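Local coordinates for protein putative transcriptional regulator (Listeria innocua, PDB 3LWF) that probably binds DNA and acts as a transcription factor of the Rrf2 family, at residues T33-K38 with L139-L143; P90-G96 with L134-S140. All coordinates share one frame; numbering follows the deposited sequence.

Contact 1 of 2, residues T33-K38 with L139-L143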
loop_
_atom_site.group_PDB
_atom_site.type_symbol
_atom_site.label_atom_id
_atom_site.label_comp_id
_atom_site.label_asym_id
_atom_site.label_seq_id
_atom_site.Cartn_x
_atom_site.Cartn_y
_atom_site.Cartn_z
ATOM N N THR A 33 -1.628 -22.619 -0.124
ATOM C CA THR A 33 -3.067 -22.649 -0.002
ATOM C C THR A 33 -3.772 -22.589 -1.328
ATOM O O THR A 33 -4.814 -23.224 -1.489
ATOM C CB THR A 33 -3.599 -21.581 0.940
ATOM O OG1 THR A 33 -3.210 -20.300 0.466
ATOM C CG2 THR A 33 -3.032 -21.788 2.329
ATOM N N LEU A 34 -3.210 -21.860 -2.282
ATOM C CA LEU A 34 -3.747 -21.897 -3.638
ATOM C C LEU A 34 -3.631 -23.261 -4.284
ATOM O O LEU A 34 -4.518 -23.674 -5.062
ATOM C CB LEU A 34 -3.079 -20.848 -4.540
ATOM C CG LEU A 34 -3.394 -19.377 -4.227
ATOM C CD1 LEU A 34 -2.369 -18.480 -5.012
ATOM C CD2 LEU A 34 -4.876 -18.978 -4.477
ATOM N N GLU A 35 -2.495 -23.916 -4.095
ATOM C CA GLU A 35 -2.340 -25.273 -4.683
ATOM C C GLU A 35 -3.303 -26.267 -4.019
ATOM O O GLU A 35 -3.877 -27.130 -4.686
ATOM C CB GLU A 35 -0.920 -25.781 -4.525
ATOM C CG GLU A 35 0.036 -25.080 -5.424
ATOM C CD GLU A 35 -0.354 -25.245 -6.870
ATOM O OE1 GLU A 35 -0.525 -26.411 -7.273
ATOM O OE2 GLU A 35 -0.527 -24.217 -7.560
ATOM N N LEU A 36 -3.492 -26.129 -2.710
ATOM C CA LEU A 36 -4.482 -26.950 -2.016
ATOM C C LEU A 36 -5.891 -26.622 -2.506
ATOM O O LEU A 36 -6.718 -27.528 -2.646
ATOM C CB LEU A 36 -4.356 -26.827 -0.489
ATOM C CG LEU A 36 -3.026 -27.279 0.127
ATOM C CD1 LEU A 36 -3.046 -27.026 1.626
ATOM C CD2 LEU A 36 -2.705 -28.749 -0.145
ATOM N N ALA A 37 -6.153 -25.357 -2.818
ATOM C CA ALA A 37 -7.464 -24.933 -3.335
ATOM C C ALA A 37 -7.744 -25.506 -4.736
ATOM O O ALA A 37 -8.829 -25.986 -5.003
ATOM C CB ALA A 37 -7.597 -23.413 -3.339
ATOM N N LYS A 38 -6.743 -25.502 -5.595
ATOM C CA LYS A 38 -6.862 -26.150 -6.886
ATOM C C LYS A 38 -7.135 -27.644 -6.769
ATOM O O LYS A 38 -7.749 -28.223 -7.657
ATOM C CB LYS A 38 -5.572 -26.006 -7.708
ATOM C CG LYS A 38 -5.272 -24.644 -8.216
ATOM C CD LYS A 38 -3.932 -24.613 -8.958
ATOM C CE LYS A 38 -3.391 -23.205 -9.045
ATOM N NZ LYS A 38 -2.100 -23.167 -9.765
ATOM N N LEU A 139 -9.502 -16.836 -1.889
ATOM C CA LEU A 139 -8.675 -17.710 -2.690
ATOM C C LEU A 139 -9.336 -17.952 -4.056
ATOM O O LEU A 139 -8.650 -18.019 -5.078
ATOM C CB LEU A 139 -8.407 -19.028 -1.973
ATOM C CG LEU A 139 -7.556 -18.981 -0.703
ATOM C CD1 LEU A 139 -7.467 -20.353 -0.067
ATOM C CD2 LEU A 139 -6.174 -18.429 -1.029
ATOM N N SER A 140 -10.659 -18.074 -4.085
ATOM C CA SER A 140 -11.386 -18.220 -5.376
ATOM C C SER A 140 -11.219 -17.030 -6.293
ATOM O O SER A 140 -10.999 -17.190 -7.481
ATOM C CB SER A 140 -12.875 -18.474 -5.136
ATOM O OG SER A 140 -12.964 -19.660 -4.386
ATOM N N ASP A 141 -11.300 -15.835 -5.737
ATOM C CA ASP A 141 -11.022 -14.614 -6.501
ATOM C C ASP A 141 -9.639 -14.692 -7.136
ATOM O O ASP A 141 -9.445 -14.313 -8.300
ATOM C CB ASP A 141 -11.067 -13.376 -5.580
ATOM C CG ASP A 141 -12.437 -13.076 -5.073
ATOM O OD1 ASP A 141 -13.397 -13.501 -5.717
ATOM O OD2 ASP A 141 -12.569 -12.450 -4.000
ATOM N N LEU A 142 -8.659 -15.167 -6.370
ATOM C CA LEU A 142 -7.292 -15.160 -6.867
ATOM C C LEU A 142 -7.124 -16.204 -7.971
ATOM O O LEU A 142 -6.567 -15.923 -9.008
ATOM C CB LEU A 142 -6.312 -15.419 -5.749
ATOM C CG LEU A 142 -6.194 -14.342 -4.671
ATOM C CD1 LEU A 142 -5.035 -14.704 -3.739
ATOM C CD2 LEU A 142 -6.018 -12.924 -5.285
ATOM N N LEU A 143 -7.641 -17.403 -7.753
ATOM C CA LEU A 143 -7.572 -18.458 -8.768
ATOM C C LEU A 143 -8.236 -18.060 -10.113
ATOM O O LEU A 143 -7.784 -18.493 -11.160
ATOM C CB LEU A 143 -8.206 -19.747 -8.216
ATOM C CG LEU A 143 -7.473 -20.446 -7.069
ATOM C CD1 LEU A 143 -8.346 -21.528 -6.465
ATOM C CD2 LEU A 143 -6.161 -21.028 -7.587
#
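L34 and L139 mark the closest backbone approach of two helices that cross nearly at right angles. The short axes pass 10.3 Å apart at -84°, and the CA atoms of L34 and L139 are 6.5 Å apart. No hydrogen bond links the segments; the contact is mainly apolar. The CD2 methyl of L34 is the centre. It meets L139 CD2 at 3.7 Å and also touches CB of L142 and CD2 of L143. A37 offers its CB directly to the other helix, and CD1 of L143 rests on it at 3.7 Å. The other methyl of L143, CD2, lies against CG and CE of K38, and the two side chains cross at a slant. The lysine chain is extended beyond CG and ends on E35, with NZ 2.9 Å from OE2 on the syn side of the carboxylate. E35 OE1 is held by R39. With chi1 at 59°, T33 OG1 turns back over its own helix, where it bonds G29 O, one turn earlier, and touches L139 CD2. Around the crossing, L86 of strand 83-86 packs on A37 and L139, while L30 of helix 24-38 meets L139 and L142. Helix 117-136 of the second subunit reaches L34 through A118 and L142 through E121.

Contact 2 of 2, residues P90-G96 with L134-S140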
loop_
_atom_site.group_PDB
_atom_site.type_symbol
_atom_site.label_atom_id
_atom_site.label_comp_id
_atom_site.label_asym_id
_atom_site.label_seq_id
_atom_site.Cartn_x
_atom_site.Cartn_y
_atom_site.Cartn_z
ATOM N N PRO A 90 -12.677 -22.307 -0.506
ATOM C CA PRO A 90 -11.866 -21.260 -1.111
ATOM C C PRO A 90 -12.625 -19.951 -1.385
ATOM O O PRO A 90 -11.990 -18.902 -1.538
ATOM C CB PRO A 90 -11.332 -21.894 -2.416
ATOM C CG PRO A 90 -11.998 -23.180 -2.568
ATOM C CD PRO A 90 -12.777 -23.512 -1.343
ATOM N N GLU A 91 -13.962 -20.018 -1.439
ATOM C CA GLU A 91 -14.801 -18.850 -1.640
ATOM C C GLU A 91 -14.984 -18.080 -0.334
ATOM O O GLU A 91 -15.515 -16.981 -0.352
ATOM C CB GLU A 91 -16.197 -19.257 -2.150
ATOM C CG GLU A 91 -16.246 -20.087 -3.448
ATOM C CD GLU A 91 -16.239 -19.248 -4.712
ATOM O OE1 GLU A 91 -16.134 -18.000 -4.603
ATOM O OE2 GLU A 91 -16.331 -19.834 -5.818
ATOM N N LYS A 92 -14.591 -18.656 0.796
ATOM C CA LYS A 92 -14.707 -17.955 2.090
ATOM C C LYS A 92 -13.357 -17.621 2.736
ATOM O O LYS A 92 -13.251 -16.648 3.490
ATOM C CB LYS A 92 -15.562 -18.755 3.067
ATOM C CG LYS A 92 -16.998 -19.044 2.598
ATOM C CD LYS A 92 -17.808 -19.697 3.750
ATOM C CE LYS A 92 -19.185 -20.289 3.309
ATOM N NZ LYS A 92 -19.134 -21.770 3.007
ATOM N N ILE A 93 -12.321 -18.383 2.419
ATOM C CA ILE A 93 -10.982 -18.070 2.925
ATOM C C ILE A 93 -10.357 -16.893 2.132
ATOM O O ILE A 93 -10.290 -16.902 0.893
ATOM C CB ILE A 93 -10.074 -19.314 2.881
ATOM C CG1 ILE A 93 -10.622 -20.409 3.805
ATOM C CG2 ILE A 93 -8.634 -18.959 3.245
ATOM C CD1 ILE A 93 -10.039 -21.809 3.496
ATOM N N THR A 94 -9.891 -15.897 2.862
ATOM C CA THR A 94 -9.344 -14.671 2.283
ATOM C C THR A 94 -7.818 -14.597 2.233
ATOM O O THR A 94 -7.093 -15.309 2.941
ATOM C CB THR A 94 -9.793 -13.486 3.113
ATOM O OG1 THR A 94 -9.115 -13.570 4.339
ATOM C CG2 THR A 94 -11.349 -13.485 3.380
ATOM N N ALA A 95 -7.322 -13.677 1.407
ATOM C CA ALA A 95 -5.897 -13.396 1.311
ATOM C C ALA A 95 -5.402 -12.895 2.670
ATOM O O ALA A 95 -4.317 -13.250 3.122
ATOM C CB ALA A 95 -5.613 -12.372 0.184
ATOM N N GLY A 96 -6.210 -12.098 3.347
ATOM C CA GLY A 96 -5.886 -11.680 4.735
ATOM C C GLY A 96 -5.670 -12.806 5.745
ATOM O O GLY A 96 -4.693 -12.770 6.535
ATOM N N LEU A 134 -7.429 -7.174 1.285
ATOM C CA LEU A 134 -6.997 -8.396 1.971
ATOM C C LEU A 134 -8.161 -9.139 2.560
ATOM O O LEU A 134 -8.231 -10.354 2.472
ATOM C CB LEU A 134 -6.006 -8.101 3.108
ATOM C CG LEU A 134 -4.549 -7.949 2.711
ATOM C CD1 LEU A 134 -3.738 -7.656 3.968
ATOM C CD2 LEU A 134 -4.045 -9.224 1.992
ATOM N N ASP A 135 -9.079 -8.387 3.145
ATOM C CA ASP A 135 -10.209 -8.950 3.854
ATOM C C ASP A 135 -11.362 -9.364 2.984
ATOM O O ASP A 135 -12.161 -10.173 3.420
ATOM C CB ASP A 135 -10.687 -7.987 4.929
ATOM C CG ASP A 135 -9.690 -7.884 6.048
ATOM O OD1 ASP A 135 -8.865 -8.808 6.168
ATOM O OD2 ASP A 135 -9.712 -6.895 6.788
ATOM N N GLN A 136 -11.428 -8.886 1.750
ATOM C CA GLN A 136 -12.553 -9.233 0.882
ATOM C C GLN A 136 -12.144 -10.035 -0.361
ATOM O O GLN A 136 -12.988 -10.365 -1.164
ATOM C CB GLN A 136 -13.270 -7.948 0.443
ATOM C CG GLN A 136 -13.906 -7.164 1.606
ATOM C CD GLN A 136 -14.181 -5.696 1.247
ATOM O OE1 GLN A 136 -14.482 -5.368 0.095
ATOM N NE2 GLN A 136 -14.067 -4.810 2.231
ATOM N N THR A 137 -10.862 -10.280 -0.572
ATOM C CA THR A 137 -10.428 -11.061 -1.730
ATOM C C THR A 137 -10.222 -12.482 -1.233
ATOM O O THR A 137 -9.466 -12.690 -0.267
ATOM C CB THR A 137 -9.099 -10.518 -2.334
ATOM O OG1 THR A 137 -9.261 -9.143 -2.674
ATOM C CG2 THR A 137 -8.633 -11.308 -3.575
ATOM N N THR A 138 -10.862 -13.451 -1.897
ATOM C CA THR A 138 -10.792 -14.845 -1.500
ATOM C C THR A 138 -9.832 -15.637 -2.359
ATOM O O THR A 138 -9.384 -15.185 -3.434
ATOM C CB THR A 138 -12.175 -15.525 -1.636
ATOM O OG1 THR A 138 -12.596 -15.482 -3.021
ATOM C CG2 THR A 138 -13.190 -14.858 -0.735
ATOM N N LEU A 139 -9.502 -16.836 -1.889
ATOM C CA LEU A 139 -8.675 -17.710 -2.690
ATOM C C LEU A 139 -9.336 -17.952 -4.056
ATOM O O LEU A 139 -8.650 -18.019 -5.078
ATOM C CB LEU A 139 -8.407 -19.028 -1.973
ATOM C CG LEU A 139 -7.556 -18.981 -0.703
ATOM C CD1 LEU A 139 -7.467 -20.353 -0.067
ATOM C CD2 LEU A 139 -6.174 -18.429 -1.029
ATOM N N SER A 140 -10.659 -18.074 -4.085
ATOM C CA SER A 140 -11.386 -18.220 -5.376
ATOM C C SER A 140 -11.219 -17.030 -6.293
ATOM O O SER A 140 -10.999 -17.190 -7.481
ATOM C CB SER A 140 -12.875 -18.474 -5.136
ATOM O OG SER A 140 -12.964 -19.660 -4.386
HETATM O O HOH W 1 -9.665 -11.647 6.225
#
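T94 and T138 face each other as the one bridged pair between two antiparallel backbones. It is a non-hydrogen-bonded pair, flanked by two bonds. L139 N donates to I93 O at 2.9 Å, and A95 N donates to T137 O at 2.9 Å. Both donors come nearly along the C=O axis. The CA atoms of T138 and T94 also make bent CA-H...O contacts with I93 O and T137 O. Beyond this pair the ends are tied less squarely. S140 N reaches P90 O at 3.0 Å from above the carbonyl plane, 54° out of it. G96 N approaches L134 O in a similar tilted way, at 2.8 Å. Each threonine is also the N-cap of the helix that follows. In both, chi1 near +60° (70° in T94, 61° in T138) swings OG1 toward the helix start, where it caps a backbone N of the first turn. D97 and D141 in turn accept the backbone N of T94 and T138, giving two capping boxes. T138 CG2 lies 3.2 Å from E91 O, and T94 CG2 lies against D135 O. The bent E91 chain lays its carboxylate end beside S140. A water joins T94 OG1 to D135 OD1, to which it donates; R100 pairs with the same oxygen. L122, M126 and R125 of the second subunit pack on A95, L134 and T137 respectively.

Overall arrangement
From the N terminus, helix 24-38 supplies the first side of contact 1. The chain then forms helices 47-54 and 58-70 and the two-stranded hairpin 74-77/83-86, consistent with the winged helix-turn-helix of Rrf2 proteins. Next comes 90-96, the first side of contact 2, leading into helix 95-102. The long helix 117-136 returns the chain to 134-140, which closes contact 2. Helix 139-144 then closes contact 1, so the shorter loop lies within the longer one. The contacts share L139 and S140, and their centres are 9 Å apart. Together they tie helix 139-144 to helix 24-38 and to the linker after the hairpin. Both also touch the second subunit.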